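Local structure of EreC (Klebsiella pneumoniae, 6XCQ) at residues E49-L53 with C393-T397; S203-G208 with L262-R266; E275-S279 with E320-V324. The protein probably hydrolyses the macrolactone ester of erythromycin and related macrolide antibiotics, the reaction that underlies esterase-mediated macrolide resistance. The protein carries 1 engineered substitution. All coordinates share one frame; numbering follows the deposited sequence. Where two conformers were deposited one is given.

Contact 1: residues E49-L53 with C393-T397; sequences EFEIL and CLTLT
Leu394 pushes its isobutyl group up from strand 392-396 into a socket formed by Phe50, Ile52 and Leu53. Built in two conformers, it is described here in one. CB rises from the strand toward the loop, and with CG anti to the backbone N (chi1 179°) the branch point lands between two neighbours, Leu394 CG being 3.8 Å from both Ile52 CG2 and Leu53 CD2. Beyond it the two methyls divide the socket. Leu394 CD1 takes the Leu53 side, 3.6 Å from Leu53 CD2, while Leu394 CD2 goes deeper, reaching 3.5 Å from Ile52 CG2 and 3.6 Å from Leu53 CG. The same methyl approaches the Phe50 ring obliquely at CD1, the two side chains running at about a right angle. Farther along, Ile52 and Leu396 run alongside each other, pointing opposite ways, with Ile52 CG1 3.9 Å from Leu396 CG; Ile52 CD1 settles over the strand backbone, 3.6 Å from Leu394 O.

The strand belongs to the antiparallel end of the large mixed sheet, between strands 33-36 and 423-427, and the loop 49-53, partly 3-10 in form, lies across one of its faces. Helix 73-90 backs the loop, where Leu82 and Tyr85 meet Phe50 and Leu53. The Thr395 side chain points away from the loop, and the Glu49 carboxylate is held by Thr36, Arg37 and Thr38. With no hydrogen bond between them, the two segments are joined by apolar packing alone, so the fit depends on how closely the branched side chains interlock.

Contact 2: residues S203-G208 with L262-R266; sequences SSAKWG and LRIMR
Ser204 O accepts the helical bond from Gly208 N at 3.0 Å, and the aliphatic part of Arg266 packs beside it, with Arg266 CD 3.2 Å from Ser204 O. This meeting occurs where helices 200-208 and 244-267 pack nearly perpendicular, their local axes crossing at -91° with a closest approach of 8.7 Å. So steep a crossing confines the contact to about one turn of each helix. Ser204 is the small side chain at the crossing, its CB 3.8 Å from Met265 CB.

Trp207 supplies the largest flat surface. Its CG stands anti to the backbone N (chi1 173°), which swings the indole across to helix 244-267. Leu262 lies over one face in a CH-pi contact, CB being 4.0 Å from the centroid of the five-membered ring of Trp207 and 17° off its normal. Arg266 CG instead meets the edge of that indole in its plane. Leu262 also reaches the other way, sending CD2 to within 3.6 Å of Ser204 N, so that one leucine bridges the indole and the start of the turn.

The serine hydroxyls are occupied within their own surroundings: Ser204 OG, in the one of two deposited conformers described, has Ala200 O and Val201 O as alternative acceptors within its own helix, and Ser203 OG bonds to Thr160 O. Arg263 turns its guanidinium away to a salt bridge with Glu260. Arg266, bent at its second and third torsions, folds back over the end of the segment 203-208, and Gly208 CA lies over one face of its guanidinium, 3.9 Å from Arg266 NE.

Contact 3: residues E275-S279 with E320-V324; sequences EGDTS and ELTAV
Glu320 reaches across to the backbone of Gly276, whose N-H gives Glu320 OE1 a nearly straight bond of 2.9 Å (174°). The oxygen is met on its syn side, with the donor 30° out of the carboxylate plane. The side chain leaves the strand with CG anti to the backbone N and then bends at its second torsion, which carries the carboxylate under the loop. Glu320 OE1 takes a further, weak bond from Thr322 N, so a single oxygen serves amides of both segments. The companion oxygen, OE2, appears to accept from Thr278 N, but it is modelled too close to the Thr278 hydroxyl for its position to be sure.

Gly276 to Ser279 form a type I beta turn, closed by Ser279 N to Gly276 O at 3.0 Å. Gly276, with its positive phi, enters this turn just before helix 279-295 starts, while the partner strand 320-323 is one arm of a small beta hairpin with strand 315-317, where Ala323 pairs with Val315.

Ser279 joins the two elements. Its hydroxyl donates to Gly276 O at 2.8 Å, approaching from the same face of the carbonyl plane as Ser279 N, and that carbonyl therefore has two donors. Ser279 OG in turn accepts from Val324 N at 2.9 Å along a nearly linear path (170°), leaving both the proton and the acceptor side of the hydroxyl employed. One water donates to Ser279 O at 2.8 Å and to Val324 O at 2.7 Å, extending the link by one step. At the other end Glu275 OE2 receives a water at 2.6 Å, which also makes a weak bond to Thr322 OG1. Gly276 CA approaches Thr322 O at 3.2 Å in a CA-H...O contact.

Overall arrangement
Contacts 2 and 3 are neighbours, their centres about 17 Å apart, and they follow one another along the chain. They touch directly: Ile264 CD1 packs 3.5 Å from Asp277 O, and Arg263 NH2 lies 3.6 Å from Asp277 OD2, at most a long, weak ionic contact, where the end of helix 244-267 meets the turn that precedes helix 279-295. Contact 1 is remote, its centre about 41 Å from that of contact 2, on the other side of the chain's centre, and about 31 Å from that of contact 3. Its segments, 340 residues apart, enclose both other contacts in sequence. Contact 1 lies against the large sheet, contact 2 joins two helices, and contact 3 fastens a surface hairpin; none includes a bound ligand.

Contact 1: residues E49-L53 with C393-T397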
# COMPACT_ATOMS: atom_id res chain seq x y z
N GLU A 49 12.16 -15.55 18.44
CA GLU A 49 11.29 -16.23 17.47
C GLU A 49 11.45 -15.67 16.06
O GLU A 49 11.05 -16.33 15.10
CB GLU A 49 9.83 -16.13 17.92
CG GLU A 49 9.59 -16.69 19.31
CD GLU A 49 8.12 -16.69 19.72
OE1 GLU A 49 7.37 -15.75 19.39
OE2 GLU A 49 7.69 -17.67 20.36
N PHE A 50 12.03 -14.48 15.90
CA PHE A 50 12.20 -13.87 14.59
C PHE A 50 13.64 -13.95 14.08
O PHE A 50 13.94 -13.38 13.02
CB PHE A 50 11.70 -12.42 14.64
CG PHE A 50 10.30 -12.33 15.21
CD1 PHE A 50 9.21 -12.59 14.42
CD2 PHE A 50 10.10 -12.07 16.56
CE1 PHE A 50 7.92 -12.57 14.94
CE2 PHE A 50 8.82 -12.04 17.10
CZ PHE A 50 7.73 -12.30 16.28
N GLU A 51 14.52 -14.67 14.78
CA GLU A 51 15.92 -14.76 14.36
C GLU A 51 16.04 -15.38 12.98
O GLU A 51 17.01 -15.13 12.27
CB GLU A 51 16.74 -15.56 15.37
N ILE A 52 15.06 -16.21 12.60
CA ILE A 52 15.05 -16.83 11.28
C ILE A 52 15.06 -15.80 10.16
O ILE A 52 15.51 -16.10 9.04
CB ILE A 52 13.83 -17.78 11.21
CG1 ILE A 52 13.72 -18.50 9.87
CG2 ILE A 52 12.55 -17.02 11.47
CD1 ILE A 52 12.45 -19.33 9.79
N LEU A 53 14.60 -14.58 10.42
CA LEU A 53 14.55 -13.53 9.41
C LEU A 53 15.82 -12.70 9.33
O LEU A 53 15.97 -11.92 8.39
CB LEU A 53 13.38 -12.57 9.70
CG LEU A 53 11.97 -13.13 9.88
CD1 LEU A 53 11.00 -12.03 10.31
CD2 LEU A 53 11.50 -13.79 8.60
N CYS A 393 3.22 -19.08 12.76
CA CYS A 393 4.37 -19.73 12.15
C CYS A 393 5.08 -18.76 11.22
O CYS A 393 4.45 -17.95 10.54
CB CYS A 393 3.92 -20.98 11.38
SG CYS A 393 5.28 -21.88 10.61
N LEU A 394 6.41 -18.86 11.17
CA LEU A 394 7.24 -18.07 10.28
C LEU A 394 8.16 -19.00 9.50
O LEU A 394 8.87 -19.81 10.11
CB LEU A 394 8.05 -17.05 11.09
CG LEU A 394 9.02 -16.09 10.43
CD1 LEU A 394 8.32 -15.28 9.36
CD2 LEU A 394 9.57 -15.18 11.51
N THR A 395 8.15 -18.89 8.17
CA THR A 395 8.89 -19.80 7.31
C THR A 395 9.57 -19.03 6.18
O THR A 395 9.00 -18.07 5.65
CB THR A 395 7.99 -20.91 6.72
OG1 THR A 395 8.81 -21.90 6.07
CG2 THR A 395 7.01 -20.37 5.69
N LEU A 396 10.79 -19.43 5.85
CA LEU A 396 11.42 -18.97 4.62
C LEU A 396 10.84 -19.76 3.45
O LEU A 396 10.19 -20.79 3.62
CB LEU A 396 12.93 -19.14 4.68
CG LEU A 396 13.59 -18.61 5.95
CD1 LEU A 396 15.07 -18.97 5.95
CD2 LEU A 396 13.41 -17.09 6.10
N THR A 397 11.05 -19.25 2.24
CA THR A 397 10.49 -19.89 1.06
C THR A 397 11.53 -20.58 0.19
O THR A 397 11.16 -21.22 -0.79
CB THR A 397 9.75 -18.86 0.20
OG1 THR A 397 10.65 -17.80 -0.15
CG2 THR A 397 8.56 -18.30 0.95

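Contact 2: residues S203-G208 with L262-R266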
# COMPACT_ATOMS: atom_id res chain seq x y z
N SER A 203 -15.21 7.21 -6.96
CA SER A 203 -14.55 8.16 -7.86
C SER A 203 -14.56 7.69 -9.31
O SER A 203 -14.78 8.50 -10.23
CB SER A 203 -13.11 8.42 -7.40
OG SER A 203 -13.05 9.03 -6.13
N SER A 204 -14.34 6.40 -9.54
CA SER A 204 -14.36 5.91 -10.92
C SER A 204 -15.75 6.02 -11.52
O SER A 204 -15.88 6.30 -12.72
CB SER A 204 -13.85 4.47 -10.99
OG SER A 204 -14.70 3.60 -10.28
N ALA A 205 -16.80 5.82 -10.71
CA ALA A 205 -18.16 6.05 -11.20
C ALA A 205 -18.37 7.51 -11.60
O ALA A 205 -19.01 7.79 -12.62
CB ALA A 205 -19.17 5.63 -10.13
N LYS A 206 -17.84 8.46 -10.81
CA LYS A 206 -17.95 9.87 -11.20
C LYS A 206 -17.15 10.17 -12.46
O LYS A 206 -17.56 10.99 -13.28
CB LYS A 206 -17.49 10.77 -10.05
CG LYS A 206 -18.36 10.72 -8.80
CD LYS A 206 -19.52 11.70 -8.89
CE LYS A 206 -19.85 12.32 -7.54
NZ LYS A 206 -19.67 13.81 -7.57
N TRP A 207 -16.00 9.51 -12.62
CA TRP A 207 -15.19 9.66 -13.82
C TRP A 207 -15.97 9.25 -15.06
O TRP A 207 -15.97 9.96 -16.08
CB TRP A 207 -13.91 8.84 -13.68
CG TRP A 207 -13.04 8.75 -14.93
CD1 TRP A 207 -12.97 7.72 -15.80
CD2 TRP A 207 -12.11 9.75 -15.40
NE1 TRP A 207 -12.06 8.00 -16.81
CE2 TRP A 207 -11.53 9.24 -16.58
CE3 TRP A 207 -11.73 11.01 -14.94
CZ2 TRP A 207 -10.57 9.96 -17.31
CZ3 TRP A 207 -10.78 11.73 -15.67
CH2 TRP A 207 -10.21 11.20 -16.84
N GLY A 208 -16.65 8.10 -15.00
CA GLY A 208 -17.44 7.62 -16.11
C GLY A 208 -18.63 8.50 -16.46
O GLY A 208 -19.18 8.38 -17.56
N LEU A 262 -8.27 5.82 -12.87
CA LEU A 262 -9.72 6.00 -12.98
C LEU A 262 -10.25 5.43 -14.30
O LEU A 262 -11.26 4.73 -14.33
CB LEU A 262 -10.08 7.48 -12.86
CG LEU A 262 -9.96 8.09 -11.47
CD1 LEU A 262 -10.00 9.62 -11.57
CD2 LEU A 262 -11.07 7.56 -10.56
N ARG A 263 -9.57 5.74 -15.40
CA ARG A 263 -9.95 5.18 -16.70
C ARG A 263 -9.90 3.66 -16.67
O ARG A 263 -10.80 2.99 -17.19
CB ARG A 263 -9.03 5.72 -17.79
CG ARG A 263 -9.38 5.24 -19.21
CD ARG A 263 -8.21 5.42 -20.19
NE ARG A 263 -7.10 4.49 -19.91
CZ ARG A 263 -7.11 3.20 -20.22
NH1 ARG A 263 -8.16 2.68 -20.85
NH2 ARG A 263 -6.07 2.44 -19.93
N ILE A 264 -8.85 3.09 -16.08
CA ILE A 264 -8.73 1.64 -16.02
C ILE A 264 -9.81 1.05 -15.12
O ILE A 264 -10.48 0.08 -15.50
CB ILE A 264 -7.32 1.23 -15.55
CG1 ILE A 264 -6.28 1.60 -16.61
CG2 ILE A 264 -7.27 -0.27 -15.28
CD1 ILE A 264 -4.87 1.64 -16.05
N MET A 265 -9.99 1.61 -13.92
CA MET A 265 -11.00 1.11 -12.99
C MET A 265 -12.37 1.05 -13.65
O MET A 265 -13.17 0.14 -13.37
CB MET A 265 -11.08 1.99 -11.74
CG MET A 265 -10.30 1.49 -10.52
SD MET A 265 -8.57 1.07 -10.85
CE MET A 265 -8.55 -0.71 -10.79
N ARG A 266 -12.65 2.00 -14.55
CA ARG A 266 -13.92 1.99 -15.28
C ARG A 266 -14.04 0.75 -16.16
O ARG A 266 -15.06 0.06 -16.13
CB ARG A 266 -14.06 3.26 -16.10
CG ARG A 266 -14.74 4.38 -15.34
CD ARG A 266 -16.10 3.93 -14.86
NE ARG A 266 -17.02 3.72 -15.97
CZ ARG A 266 -18.30 3.37 -15.82
NH1 ARG A 266 -18.81 3.19 -14.61
NH2 ARG A 266 -19.07 3.21 -16.89

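Contact 3: residues E275-S279 with E320-V324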
# COMPACT_ATOMS: atom_id res chain seq x y z
N GLU A 275 -5.98 -7.04 -20.41
CA GLU A 275 -5.08 -7.82 -19.56
C GLU A 275 -3.80 -7.04 -19.28
O GLU A 275 -3.20 -6.46 -20.18
CB GLU A 275 -4.73 -9.15 -20.22
CG GLU A 275 -3.66 -9.91 -19.47
CD GLU A 275 -3.28 -11.20 -20.15
OE1 GLU A 275 -2.87 -11.14 -21.33
OE2 GLU A 275 -3.40 -12.26 -19.52
N GLY A 276 -3.39 -7.03 -18.01
CA GLY A 276 -2.21 -6.31 -17.58
C GLY A 276 -2.43 -4.86 -17.19
O GLY A 276 -1.53 -4.27 -16.57
N ASP A 277 -3.58 -4.26 -17.52
CA ASP A 277 -3.76 -2.84 -17.25
C ASP A 277 -3.69 -2.53 -15.76
O ASP A 277 -3.24 -1.44 -15.38
CB ASP A 277 -5.08 -2.34 -17.84
CG ASP A 277 -4.90 -1.66 -19.20
OD1 ASP A 277 -3.75 -1.60 -19.72
OD2 ASP A 277 -5.91 -1.16 -19.75
N THR A 278 -4.08 -3.47 -14.89
CA THR A 278 -4.03 -3.18 -13.46
C THR A 278 -2.60 -3.13 -12.90
O THR A 278 -2.45 -2.94 -11.69
CB THR A 278 -4.87 -4.20 -12.67
OG1 THR A 278 -4.32 -5.51 -12.85
CG2 THR A 278 -6.32 -4.19 -13.16
N SER A 279 -1.57 -3.27 -13.72
CA SER A 279 -0.20 -3.03 -13.26
C SER A 279 0.12 -1.54 -13.10
O SER A 279 1.16 -1.21 -12.51
CB SER A 279 0.81 -3.62 -14.25
OG SER A 279 0.40 -4.89 -14.71
N GLU A 320 -8.25 -10.08 -13.13
CA GLU A 320 -6.99 -9.78 -13.80
C GLU A 320 -6.26 -11.08 -14.10
O GLU A 320 -5.80 -11.77 -13.18
CB GLU A 320 -6.12 -8.86 -12.94
CG GLU A 320 -4.74 -8.63 -13.54
CD GLU A 320 -4.79 -7.80 -14.82
OE1 GLU A 320 -4.81 -8.41 -15.91
OE2 GLU A 320 -4.79 -6.55 -14.72
N LEU A 321 -6.14 -11.40 -15.39
CA LEU A 321 -5.43 -12.62 -15.78
C LEU A 321 -3.96 -12.57 -15.40
O LEU A 321 -3.37 -13.61 -15.07
CB LEU A 321 -5.57 -12.87 -17.27
CG LEU A 321 -6.90 -13.44 -17.76
CD1 LEU A 321 -6.76 -13.84 -19.20
CD2 LEU A 321 -7.32 -14.62 -16.90
N THR A 322 -3.35 -11.39 -15.46
CA THR A 322 -1.95 -11.26 -15.09
C THR A 322 -1.68 -9.78 -14.89
O THR A 322 -1.96 -8.97 -15.78
CB THR A 322 -1.01 -11.84 -16.16
OG1 THR A 322 -1.20 -13.25 -16.28
CG2 THR A 322 0.45 -11.56 -15.83
N ALA A 323 -1.19 -9.40 -13.71
CA ALA A 323 -0.68 -8.05 -13.50
C ALA A 323 0.71 -8.13 -12.89
O ALA A 323 1.07 -9.11 -12.22
CB ALA A 323 -1.58 -7.21 -12.60
N VAL A 324 1.50 -7.10 -13.17
CA VAL A 324 2.83 -6.97 -12.60
C VAL A 324 2.68 -6.23 -11.27
O VAL A 324 2.16 -5.10 -11.27
CB VAL A 324 3.75 -6.22 -13.56
CG1 VAL A 324 5.10 -5.96 -12.91
CG2 VAL A 324 3.91 -7.00 -14.86
O HOH W 1 -2.36 -14.58 -19.19
O HOH W 2 3.45 -2.80 -11.95